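Glycosyl hydrolases family 2, sugar binding domain protein (Bacteroides uniformis str. 3978 T3 ii, PDB 6D1P) is a gut-bacterial beta-glucuronidase of glycoside hydrolase family 2, which probably hydrolyses the O-glycosidic bonds of glucuronides. Local coordinates at residues A339-E343 against E344-T348; F581-P584 against L585-D588; S796-D799 against S800-L804. All coordinates share one frame; numbering follows the deposited sequence.

Overall arrangement
Contacts 1 and 2 both lie in the TIM-barrel part of the chain, and contact 3 sits far out in a C-terminal beta domain. Contact 1 opens helix 343-356. Contact 2 is a turn between strands 581-582 and 594-595, with its centre 22 Å from that of contact 1. Leu-341 of contact 1 has its side chain about 7 Å from a bound sodium ion. Asp-333 and Asp-580, which hold a sodium ion, adjoin contact 2 through a weak bond to Ser-582 and by sequence. The centre of contact 3 is 22 Å from that of contact 2 and 37 Å from that of contact 1. Contacts 2 and 3 both touch the second subunit.

Contact 1. Residues A339-E343 against E344-T348; sequences AALTE and EMMRT
Thr-342 and Met-345 form a capping box at the start of helix 343-356. Thr-342 is the N-cap. Thr-342 OG1 accepts a hydrogen bond from Met-345 N at 3.2 Å. With chi1 at 64°, OG1 sits between the backbone N and the carbonyl carbon, where it can face the first helical turn. The helix follows barrel strand 321-329 and leads to the parallel strand 360-362, a beta-alpha-beta crossover.

The side chain of Met-345 runs back along the cap. Its CB lies 3.5 Å from Thr-342 O. CG then passes OG1 of Thr-342 at 3.3 Å. SD receives the backbone N-H of Thr-342. This bond is weak, 3.7 Å from Thr-342 N to Met-345 SD, but nearly straight at 171°. The chain bends at the last torsion, chi3 73°, and CE ends 4.0 Å from Leu-341 CG. The two side chains cross there at about a right angle. His-334 also touches Met-345.

Backbone bonds carry the helix on. Met-346 N donates to Thr-342 O at 3.1 Å, and Arg-347 N to Glu-343 O at 2.9 Å. Met-346 packs its CG 4.2 Å from Leu-341 CB and also touches Ile-371 and Ile-372 of helix 370-379. The charged ends have partners outside the turn: Glu-343 forms a salt bridge with Arg-30, and Arg-347 one with Glu-378.

The box is therefore reciprocal but unequal. A hydroxyl oxygen satisfies one amide, and a soft sulfur only weakly meets the other. The same methionine offers sulfur to a polar group and methyl to a leucine, which joins the polar cap to apolar packing.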
ATOM      1  N   ALA A 339      -3.174 -16.985  -0.212  1.00 22.18           N
ATOM      2  CA  ALA A 339      -4.195 -17.944  -0.618  1.00 23.22           C
ATOM      3  C   ALA A 339      -3.958 -18.551  -2.005  1.00 23.40           C
ATOM      4  O   ALA A 339      -4.714 -19.436  -2.414  1.00 22.73           O
ATOM      5  CB  ALA A 339      -5.575 -17.272  -0.594  1.00 22.85           C
ATOM      6  N   ALA A 340      -2.945 -18.101  -2.748  1.00 24.78           N
ATOM      7  CA  ALA A 340      -2.776 -18.513  -4.147  1.00 25.35           C
ATOM      8  C   ALA A 340      -2.023 -19.849  -4.243  1.00 25.22           C
ATOM      9  O   ALA A 340      -0.921 -19.960  -4.781  1.00 24.82           O
ATOM     10  CB  ALA A 340      -2.076 -17.413  -4.932  1.00 24.84           C
ATOM     11  N   LEU A 341      -2.669 -20.890  -3.734  1.00 22.16           N
ATOM     12  CA  LEU A 341      -2.133 -22.232  -3.845  1.00 21.94           C
ATOM     13  C   LEU A 341      -2.468 -22.806  -5.207  1.00 24.97           C
ATOM     14  O   LEU A 341      -3.587 -22.643  -5.705  1.00 25.63           O
ATOM     15  CB  LEU A 341      -2.693 -23.137  -2.745  1.00 24.10           C
ATOM     16  CG  LEU A 341      -2.084 -22.953  -1.352  1.00 26.40           C
ATOM     17  CD1 LEU A 341      -2.432 -21.592  -0.761  1.00 21.70           C
ATOM     18  CD2 LEU A 341      -2.494 -24.100  -0.401  1.00 20.13           C
ATOM     19  N   THR A 342      -1.481 -23.460  -5.812  1.00 24.51           N
ATOM     20  CA  THR A 342      -1.665 -24.247  -7.018  1.00 27.28           C
ATOM     21  C   THR A 342      -2.206 -25.638  -6.668  1.00 30.22           C
ATOM     22  O   THR A 342      -2.143 -26.091  -5.521  1.00 27.44           O
ATOM     23  CB  THR A 342      -0.342 -24.381  -7.773  1.00 34.32           C
ATOM     24  OG1 THR A 342       0.599 -25.119  -6.970  1.00 32.96           O
ATOM     25  CG2 THR A 342       0.233 -22.989  -8.101  1.00 27.11           C
ATOM     26  N   GLU A 343      -2.767 -26.307  -7.682  1.00 31.38           N
ATOM     27  CA  GLU A 343      -3.228 -27.676  -7.489  1.00 33.05           C
ATOM     28  C   GLU A 343      -2.102 -28.568  -6.989  1.00 33.98           C
ATOM     29  O   GLU A 343      -2.297 -29.371  -6.069  1.00 31.32           O
ATOM     30  CB  GLU A 343      -3.806 -28.232  -8.788  1.00 32.85           C
ATOM     31  CG  GLU A 343      -3.927 -29.744  -8.765  1.00 29.64           C
ATOM     32  CD  GLU A 343      -4.680 -30.315  -9.959  1.00 39.48           C
ATOM     33  OE1 GLU A 343      -5.105 -29.532 -10.839  1.00 39.64           O
ATOM     34  OE2 GLU A 343      -4.854 -31.558 -10.005  1.00 48.69           O
ATOM     35  N   GLU A 344      -0.914 -28.432  -7.575  1.00 32.63           N
ATOM     36  CA  GLU A 344       0.217 -29.242  -7.137  1.00 35.31           C
ATOM     37  C   GLU A 344       0.517 -29.017  -5.662  1.00 32.16           C
ATOM     38  O   GLU A 344       0.798 -29.971  -4.928  1.00 31.85           O
ATOM     39  CB  GLU A 344       1.451 -28.938  -7.999  1.00 36.32           C
ATOM     40  CG  GLU A 344       2.524 -30.047  -7.986  1.00 45.08           C
ATOM     41  CD  GLU A 344       1.924 -31.474  -7.884  1.00 56.35           C
ATOM     42  OE1 GLU A 344       2.223 -32.187  -6.882  1.00 52.45           O
ATOM     43  OE2 GLU A 344       1.144 -31.879  -8.792  1.00 53.62           O
ATOM     44  N   MET A 345       0.462 -27.765  -5.205  1.00 29.72           N
ATOM     45  CA  MET A 345       0.690 -27.508  -3.788  1.00 31.77           C
ATOM     46  C   MET A 345      -0.343 -28.217  -2.918  1.00 27.52           C
ATOM     47  O   MET A 345      -0.009 -28.754  -1.857  1.00 26.07           O
ATOM     48  CB  MET A 345       0.679 -26.009  -3.524  1.00 25.79           C
ATOM     49  CG  MET A 345       1.938 -25.340  -4.010  1.00 29.79           C
ATOM     50  SD  MET A 345       1.755 -23.561  -4.098  1.00 30.51           S
ATOM     51  CE  MET A 345       1.789 -23.138  -2.362  1.00 27.76           C
ATOM     52  N   MET A 346      -1.599 -28.229  -3.354  1.00 26.52           N
ATOM     53  CA  MET A 346      -2.643 -28.872  -2.568  1.00 29.31           C
ATOM     54  C   MET A 346      -2.454 -30.387  -2.517  1.00 29.66           C
ATOM     55  O   MET A 346      -2.654 -31.000  -1.460  1.00 29.25           O
ATOM     56  CB  MET A 346      -4.015 -28.500  -3.126  1.00 29.44           C
ATOM     57  CG  MET A 346      -4.289 -26.994  -3.145  1.00 23.36           C
ATOM     58  SD  MET A 346      -5.986 -26.645  -3.690  1.00 28.27           S
ATOM     59  CE  MET A 346      -5.724 -25.234  -4.783  1.00 21.20           C
ATOM     60  N   ARG A 347      -2.040 -31.005  -3.633  1.00 34.67           N
ATOM     61  CA  ARG A 347      -1.720 -32.439  -3.632  1.00 34.36           C
ATOM     62  C   ARG A 347      -0.651 -32.761  -2.604  1.00 32.57           C
ATOM     63  O   ARG A 347      -0.808 -33.673  -1.783  1.00 36.01           O
ATOM     64  CB  ARG A 347      -1.235 -32.890  -5.009  1.00 36.99           C
ATOM     65  CG  ARG A 347      -2.317 -33.154  -6.008  1.00 42.95           C
ATOM     66  CD  ARG A 347      -1.912 -34.264  -6.962  1.00 45.73           C
ATOM     67  NE  ARG A 347      -3.105 -34.986  -7.396  1.00 52.37           N
ATOM     68  CZ  ARG A 347      -3.574 -36.088  -6.817  1.00 47.78           C
ATOM     69  NH1 ARG A 347      -2.938 -36.644  -5.785  1.00 46.08           N
ATOM     70  NH2 ARG A 347      -4.674 -36.650  -7.294  1.00 54.30           N
ATOM     71  N   THR A 348       0.458 -32.032  -2.655  1.00 32.40           N
ATOM     72  CA  THR A 348       1.549 -32.263  -1.722  1.00 34.49           C
ATOM     73  C   THR A 348       1.065 -32.199  -0.279  1.00 33.43           C
ATOM     74  O   THR A 348       1.414 -33.055   0.543  1.00 30.50           O
ATOM     75  CB  THR A 348       2.653 -31.230  -1.965  1.00 34.17           C
ATOM     76  OG1 THR A 348       3.233 -31.454  -3.253  1.00 36.47           O
ATOM     77  CG2 THR A 348       3.726 -31.335  -0.891  1.00 32.47           C
TER

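Contact 2. Residues F581-P584 against L585-D588; sequences FSTP and LRPD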
ATOM      1  N   PHE A 581      -0.020 -20.820   9.821  1.00 19.89           N
ATOM      2  CA  PHE A 581      -0.673 -19.997   8.817  1.00 18.97           C
ATOM      3  C   PHE A 581      -0.685 -18.554   9.292  1.00 20.32           C
ATOM      4  O   PHE A 581      -0.539 -18.268  10.484  1.00 21.68           O
ATOM      5  CB  PHE A 581      -2.096 -20.489   8.541  1.00 20.55           C
ATOM      6  CG  PHE A 581      -3.033 -20.238   9.678  1.00 25.27           C
ATOM      7  CD1 PHE A 581      -3.141 -21.157  10.711  1.00 18.16           C
ATOM      8  CD2 PHE A 581      -3.786 -19.055   9.738  1.00 20.39           C
ATOM      9  CE1 PHE A 581      -3.992 -20.924  11.775  1.00 20.53           C
ATOM     10  CE2 PHE A 581      -4.630 -18.817  10.796  1.00 20.86           C
ATOM     11  CZ  PHE A 581      -4.751 -19.758  11.820  1.00 21.58           C
ATOM     12  N   SER A 582      -0.843 -17.639   8.342  1.00 21.91           N
ATOM     13  CA  SER A 582      -0.799 -16.223   8.675  1.00 19.82           C
ATOM     14  C   SER A 582      -2.118 -15.750   9.280  1.00 20.43           C
ATOM     15  O   SER A 582      -3.207 -16.124   8.826  1.00 18.43           O
ATOM     16  CB  SER A 582      -0.503 -15.388   7.441  1.00 21.92           C
ATOM     17  OG  SER A 582      -0.544 -13.995   7.758  1.00 21.26           O
ATOM     18  N   THR A 583      -2.013 -14.903  10.303  1.00 18.97           N
ATOM     19  CA  THR A 583      -3.167 -14.286  10.896  1.00 19.18           C
ATOM     20  C   THR A 583      -2.857 -12.824  11.165  1.00 18.59           C
ATOM     21  O   THR A 583      -1.741 -12.499  11.600  1.00 18.97           O
ATOM     22  CB  THR A 583      -3.577 -14.966  12.203  1.00 20.72           C
ATOM     23  OG1 THR A 583      -4.562 -14.156  12.848  1.00 21.79           O
ATOM     24  CG2 THR A 583      -2.377 -15.131  13.115  1.00 18.37           C
ATOM     25  N   PRO A 584      -3.814 -11.923  10.922  1.00 16.49           N
ATOM     26  CA  PRO A 584      -3.537 -10.497  11.134  1.00 20.52           C
ATOM     27  C   PRO A 584      -3.509 -10.127  12.596  1.00 22.60           C
ATOM     28  O   PRO A 584      -3.075  -9.015  12.926  1.00 19.46           O
ATOM     29  CB  PRO A 584      -4.695  -9.793  10.404  1.00 18.29           C
ATOM     30  CG  PRO A 584      -5.822 -10.793  10.473  1.00 19.10           C
ATOM     31  CD  PRO A 584      -5.188 -12.160  10.447  1.00 18.50           C
ATOM     32  N   LEU A 585      -3.951 -11.034  13.474  1.00 21.29           N
ATOM     33  CA  LEU A 585      -4.220 -10.723  14.870  1.00 19.30           C
ATOM     34  C   LEU A 585      -3.003 -10.842  15.768  1.00 20.76           C
ATOM     35  O   LEU A 585      -3.051 -10.381  16.909  1.00 21.19           O
ATOM     36  CB  LEU A 585      -5.310 -11.647  15.411  1.00 21.84           C
ATOM     37  CG  LEU A 585      -6.644 -11.646  14.679  1.00 20.98           C
ATOM     38  CD1 LEU A 585      -7.625 -12.403  15.515  1.00 20.39           C
ATOM     39  CD2 LEU A 585      -7.135 -10.204  14.383  1.00 19.97           C
ATOM     40  N   ARG A 586      -1.920 -11.446  15.302  1.00 21.61           N
ATOM     41  CA  ARG A 586      -0.773 -11.737  16.153  1.00 23.58           C
ATOM     42  C   ARG A 586       0.480 -11.032  15.635  1.00 25.18           C
ATOM     43  O   ARG A 586       1.424 -11.694  15.173  1.00 26.76           O
ATOM     44  CB  ARG A 586      -0.554 -13.247  16.231  1.00 22.82           C
ATOM     45  CG  ARG A 586      -1.757 -14.043  16.742  1.00 23.85           C
ATOM     46  CD  ARG A 586      -1.748 -14.230  18.247  1.00 26.64           C
ATOM     47  NE  ARG A 586      -1.934 -12.977  18.977  1.00 30.79           N
ATOM     48  CZ  ARG A 586      -3.124 -12.461  19.297  1.00 30.88           C
ATOM     49  NH1 ARG A 586      -4.238 -13.094  18.958  1.00 32.07           N
ATOM     50  NH2 ARG A 586      -3.206 -11.307  19.957  1.00 33.86           N
ATOM     51  N   PRO A 587       0.546  -9.695  15.737  1.00 22.44           N
ATOM     52  CA  PRO A 587       1.775  -8.997  15.313  1.00 24.01           C
ATOM     53  C   PRO A 587       3.011  -9.418  16.086  1.00 27.03           C
ATOM     54  O   PRO A 587       4.126  -9.346  15.558  1.00 25.00           O
ATOM     55  CB  PRO A 587       1.436  -7.519  15.563  1.00 23.79           C
ATOM     56  CG  PRO A 587       0.405  -7.572  16.655  1.00 26.58           C
ATOM     57  CD  PRO A 587      -0.449  -8.747  16.269  1.00 22.94           C
ATOM     58  N   ASP A 588       2.856  -9.883  17.319  1.00 26.40           N
ATOM     59  CA  ASP A 588       3.995 -10.111  18.189  1.00 25.64           C
ATOM     60  C   ASP A 588       4.294 -11.588  18.412  1.00 26.59           C
ATOM     61  O   ASP A 588       5.075 -11.905  19.312  1.00 25.75           O
ATOM     62  CB  ASP A 588       3.770  -9.418  19.538  1.00 28.04           C
ATOM     63  CG  ASP A 588       3.557  -7.900  19.404  1.00 35.19           C
ATOM     64  OD1 ASP A 588       4.400  -7.236  18.758  1.00 29.84           O
ATOM     65  OD2 ASP A 588       2.537  -7.383  19.942  1.00 36.31           O
TER
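Thr-583 and Leu-585 meet through an ST turn. Thr-583 OG1 accepts a hydrogen bond from Leu-585 N at 3.2 Å, and the bond is nearly straight at 169°. It sits within a type I beta turn that runs from Thr-583 to Arg-586, just after strand 581-582. That strand pairs antiparallel with strand 594-595.

The threonine rotamer sets the arrangement. Chi1 is 169°, which swings OG1 to the far side from its own N, next to the carbonyl carbon and facing the turn. The methyl CG2 takes the position between the backbone N and the carbonyl carbon. From there it touches Arg-586 CG at 3.8 Å. The two side chains lie alongside and point the same way.

Leu-585 comes across Thr-583 at about a right angle. Its CB and CG each stand 3.7 Å from Thr-583 OG1. One methyl, CD2, lies 4.2 Å from CG of the Pro-584 ring, and the proline and leucine run side by side. Leu-585 also packs on Val-61 of the second subunit.

Arg-586 begins beside Thr-583 but soon turns off. A sharp bend at chi2, -91°, and another at chi3 lead the guanidinium away from the turn. There its NH2 is hydrogen-bonded to Gly-56 O of the second subunit. A bound glycerol, probably from the crystallisation liquor, lies about 6 Å from this side chain.

OG1 of Thr-583 is also hydrogen-bonded to Asp-183 OD1. It probably donates there, because a carboxylate oxygen is normally an acceptor. Two partners on one buried hydroxyl should fix its rotation. The chemistry ties the turn to the loop of Asp-183, while the arginine tip reaches the dimer interface.

Contact 3. Residues S796-D799 against S800-L804; sequences SASD and SKRIL
Asp-799 meets Arg-802, Ile-803 and Leu-804 in the loop of a beta-hairpin. The loop joins strand 793-799 to the antiparallel strand 807-811 and begins with a type I beta turn from Asp-799 to Arg-802.

Hydrogen bonds come first. Arg-802 N donates to Asp-799 O at 2.7 Å and closes the turn from above the carbonyl plane. The carboxylate binds the next two amides. OD2 uses its syn lone pair for Ile-803 N at 2.8 Å. OD1 takes Leu-804 N at 2.8 Å from above the carboxylate plane. One buried aspartate thus accepts three backbone N-H groups and probably keeps the loop in shape. Chi1 at 67° sets the carboxylate between its own backbone N and carbonyl carbon, facing the amides of Ile-803 and Leu-804.

Apolar packing is slighter. Leu-804 CB lies 3.3 Å from Asp-799 OD1. Leu-804 also packs on Ile-719 and Leu-737 of strands 718-723 and 730-738.

A looser contact joins the strand end to the last residue of the turn. Ser-798 OG, itself hydrogen-bonded to Thr-806, sits over one face of the Arg-802 guanidinium. Arg-802 also packs on Asp-758 of the second subunit. Ser-798 OG is nearest to Arg-802 NH1, at 4.0 Å.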
ATOM      1  N   SER A 796      23.133  -8.083   8.083  1.00 27.59           N
ATOM      2  CA  SER A 796      23.191  -7.580   9.447  1.00 30.04           C
ATOM      3  C   SER A 796      22.176  -8.299  10.339  1.00 27.89           C
ATOM      4  O   SER A 796      21.093  -8.686   9.888  1.00 27.49           O
ATOM      5  CB  SER A 796      22.921  -6.068   9.479  1.00 27.32           C
ATOM      6  OG  SER A 796      21.594  -5.778   9.079  1.00 27.51           O
ATOM      7  N   ALA A 797      22.517  -8.446  11.618  1.00 25.65           N
ATOM      8  CA  ALA A 797      21.584  -8.987  12.605  1.00 27.57           C
ATOM      9  C   ALA A 797      21.611  -8.119  13.852  1.00 27.75           C
ATOM     10  O   ALA A 797      22.688  -7.779  14.354  1.00 29.69           O
ATOM     11  CB  ALA A 797      21.907 -10.447  12.975  1.00 25.66           C
ATOM     12  N   SER A 798      20.421  -7.773  14.347  1.00 26.83           N
ATOM     13  CA  SER A 798      20.258  -6.974  15.551  1.00 34.10           C
ATOM     14  C   SER A 798      19.167  -7.570  16.429  1.00 33.94           C
ATOM     15  O   SER A 798      18.257  -8.250  15.945  1.00 32.34           O
ATOM     16  CB  SER A 798      19.887  -5.531  15.206  1.00 33.54           C
ATOM     17  OG  SER A 798      20.574  -5.123  14.039  1.00 38.98           O
ATOM     18  N   ASP A 799      19.269  -7.317  17.731  1.00 35.16           N
ATOM     19  CA  ASP A 799      18.128  -7.508  18.610  1.00 37.14           C
ATOM     20  C   ASP A 799      17.173  -6.340  18.407  1.00 37.26           C
ATOM     21  O   ASP A 799      17.594  -5.177  18.358  1.00 40.38           O
ATOM     22  CB  ASP A 799      18.551  -7.612  20.076  1.00 35.53           C
ATOM     23  CG  ASP A 799      19.105  -6.321  20.615  1.00 36.88           C
ATOM     24  OD1 ASP A 799      20.152  -5.856  20.109  1.00 40.59           O
ATOM     25  OD2 ASP A 799      18.478  -5.760  21.535  1.00 37.76           O
ATOM     26  N   SER A 800      15.889  -6.652  18.254  1.00 34.40           N
ATOM     27  CA  SER A 800      14.922  -5.603  17.951  1.00 37.45           C
ATOM     28  C   SER A 800      14.945  -4.498  18.998  1.00 36.99           C
ATOM     29  O   SER A 800      14.678  -3.336  18.676  1.00 39.11           O
ATOM     30  CB  SER A 800      13.531  -6.216  17.824  1.00 34.03           C
ATOM     31  OG  SER A 800      13.594  -7.285  16.894  1.00 38.62           O
ATOM     32  N   LYS A 801      15.287  -4.833  20.242  1.00 37.84           N
ATOM     33  CA  LYS A 801      15.374  -3.843  21.306  1.00 41.21           C
ATOM     34  C   LYS A 801      16.630  -2.981  21.219  1.00 43.71           C
ATOM     35  O   LYS A 801      16.738  -2.014  21.976  1.00 43.17           O
ATOM     36  CB  LYS A 801      15.306  -4.546  22.661  1.00 40.18           C
ATOM     37  CG  LYS A 801      13.960  -5.216  22.912  1.00 45.16           C
ATOM     38  CD  LYS A 801      13.821  -5.735  24.326  1.00 49.27           C
ATOM     39  CE  LYS A 801      12.353  -5.754  24.756  1.00 46.54           C
ATOM     40  NZ  LYS A 801      12.164  -6.418  26.084  1.00 51.96           N
ATOM     41  N   ARG A 802      17.580  -3.318  20.344  1.00 39.11           N
ATOM     42  CA  ARG A 802      18.758  -2.484  20.082  1.00 46.85           C
ATOM     43  C   ARG A 802      19.669  -2.337  21.296  1.00 46.39           C
ATOM     44  O   ARG A 802      20.415  -1.360  21.399  1.00 49.93           O
ATOM     45  CB  ARG A 802      18.357  -1.092  19.574  1.00 46.34           C
ATOM     46  CG  ARG A 802      17.771  -1.092  18.189  1.00 47.37           C
ATOM     47  CD  ARG A 802      18.634  -1.902  17.223  1.00 49.57           C
ATOM     48  NE  ARG A 802      18.119  -1.812  15.855  1.00 56.49           N
ATOM     49  CZ  ARG A 802      18.846  -1.476  14.789  1.00 59.19           C
ATOM     50  NH1 ARG A 802      20.155  -1.220  14.910  1.00 53.30           N
ATOM     51  NH2 ARG A 802      18.267  -1.420  13.591  1.00 52.37           N
ATOM     52  N   ILE A 803      19.627  -3.284  22.228  1.00 46.16           N
ATOM     53  CA  ILE A 803      20.560  -3.234  23.346  1.00 46.12           C
ATOM     54  C   ILE A 803      21.893  -3.899  23.002  1.00 42.96           C
ATOM     55  O   ILE A 803      22.934  -3.497  23.522  1.00 45.46           O
ATOM     56  CB  ILE A 803      19.941  -3.849  24.618  1.00 47.44           C
ATOM     57  CG1 ILE A 803      19.471  -5.287  24.364  1.00 47.03           C
ATOM     58  CG2 ILE A 803      18.810  -2.961  25.126  1.00 42.74           C
ATOM     59  CD1 ILE A 803      18.822  -5.971  25.575  1.00 49.42           C
ATOM     60  N   LEU A 804      21.899  -4.893  22.131  1.00 40.64           N
ATOM     61  CA  LEU A 804      23.163  -5.455  21.691  1.00 39.92           C
ATOM     62  C   LEU A 804      23.647  -4.700  20.461  1.00 37.13           C
ATOM     63  O   LEU A 804      22.868  -4.051  19.766  1.00 38.23           O
ATOM     64  CB  LEU A 804      23.020  -6.948  21.375  1.00 35.68           C
ATOM     65  CG  LEU A 804      22.210  -7.818  22.340  1.00 35.17           C
ATOM     66  CD1 LEU A 804      22.132  -9.275  21.850  1.00 32.79           C
ATOM     67  CD2 LEU A 804      22.808  -7.757  23.736  1.00 36.46           C
TER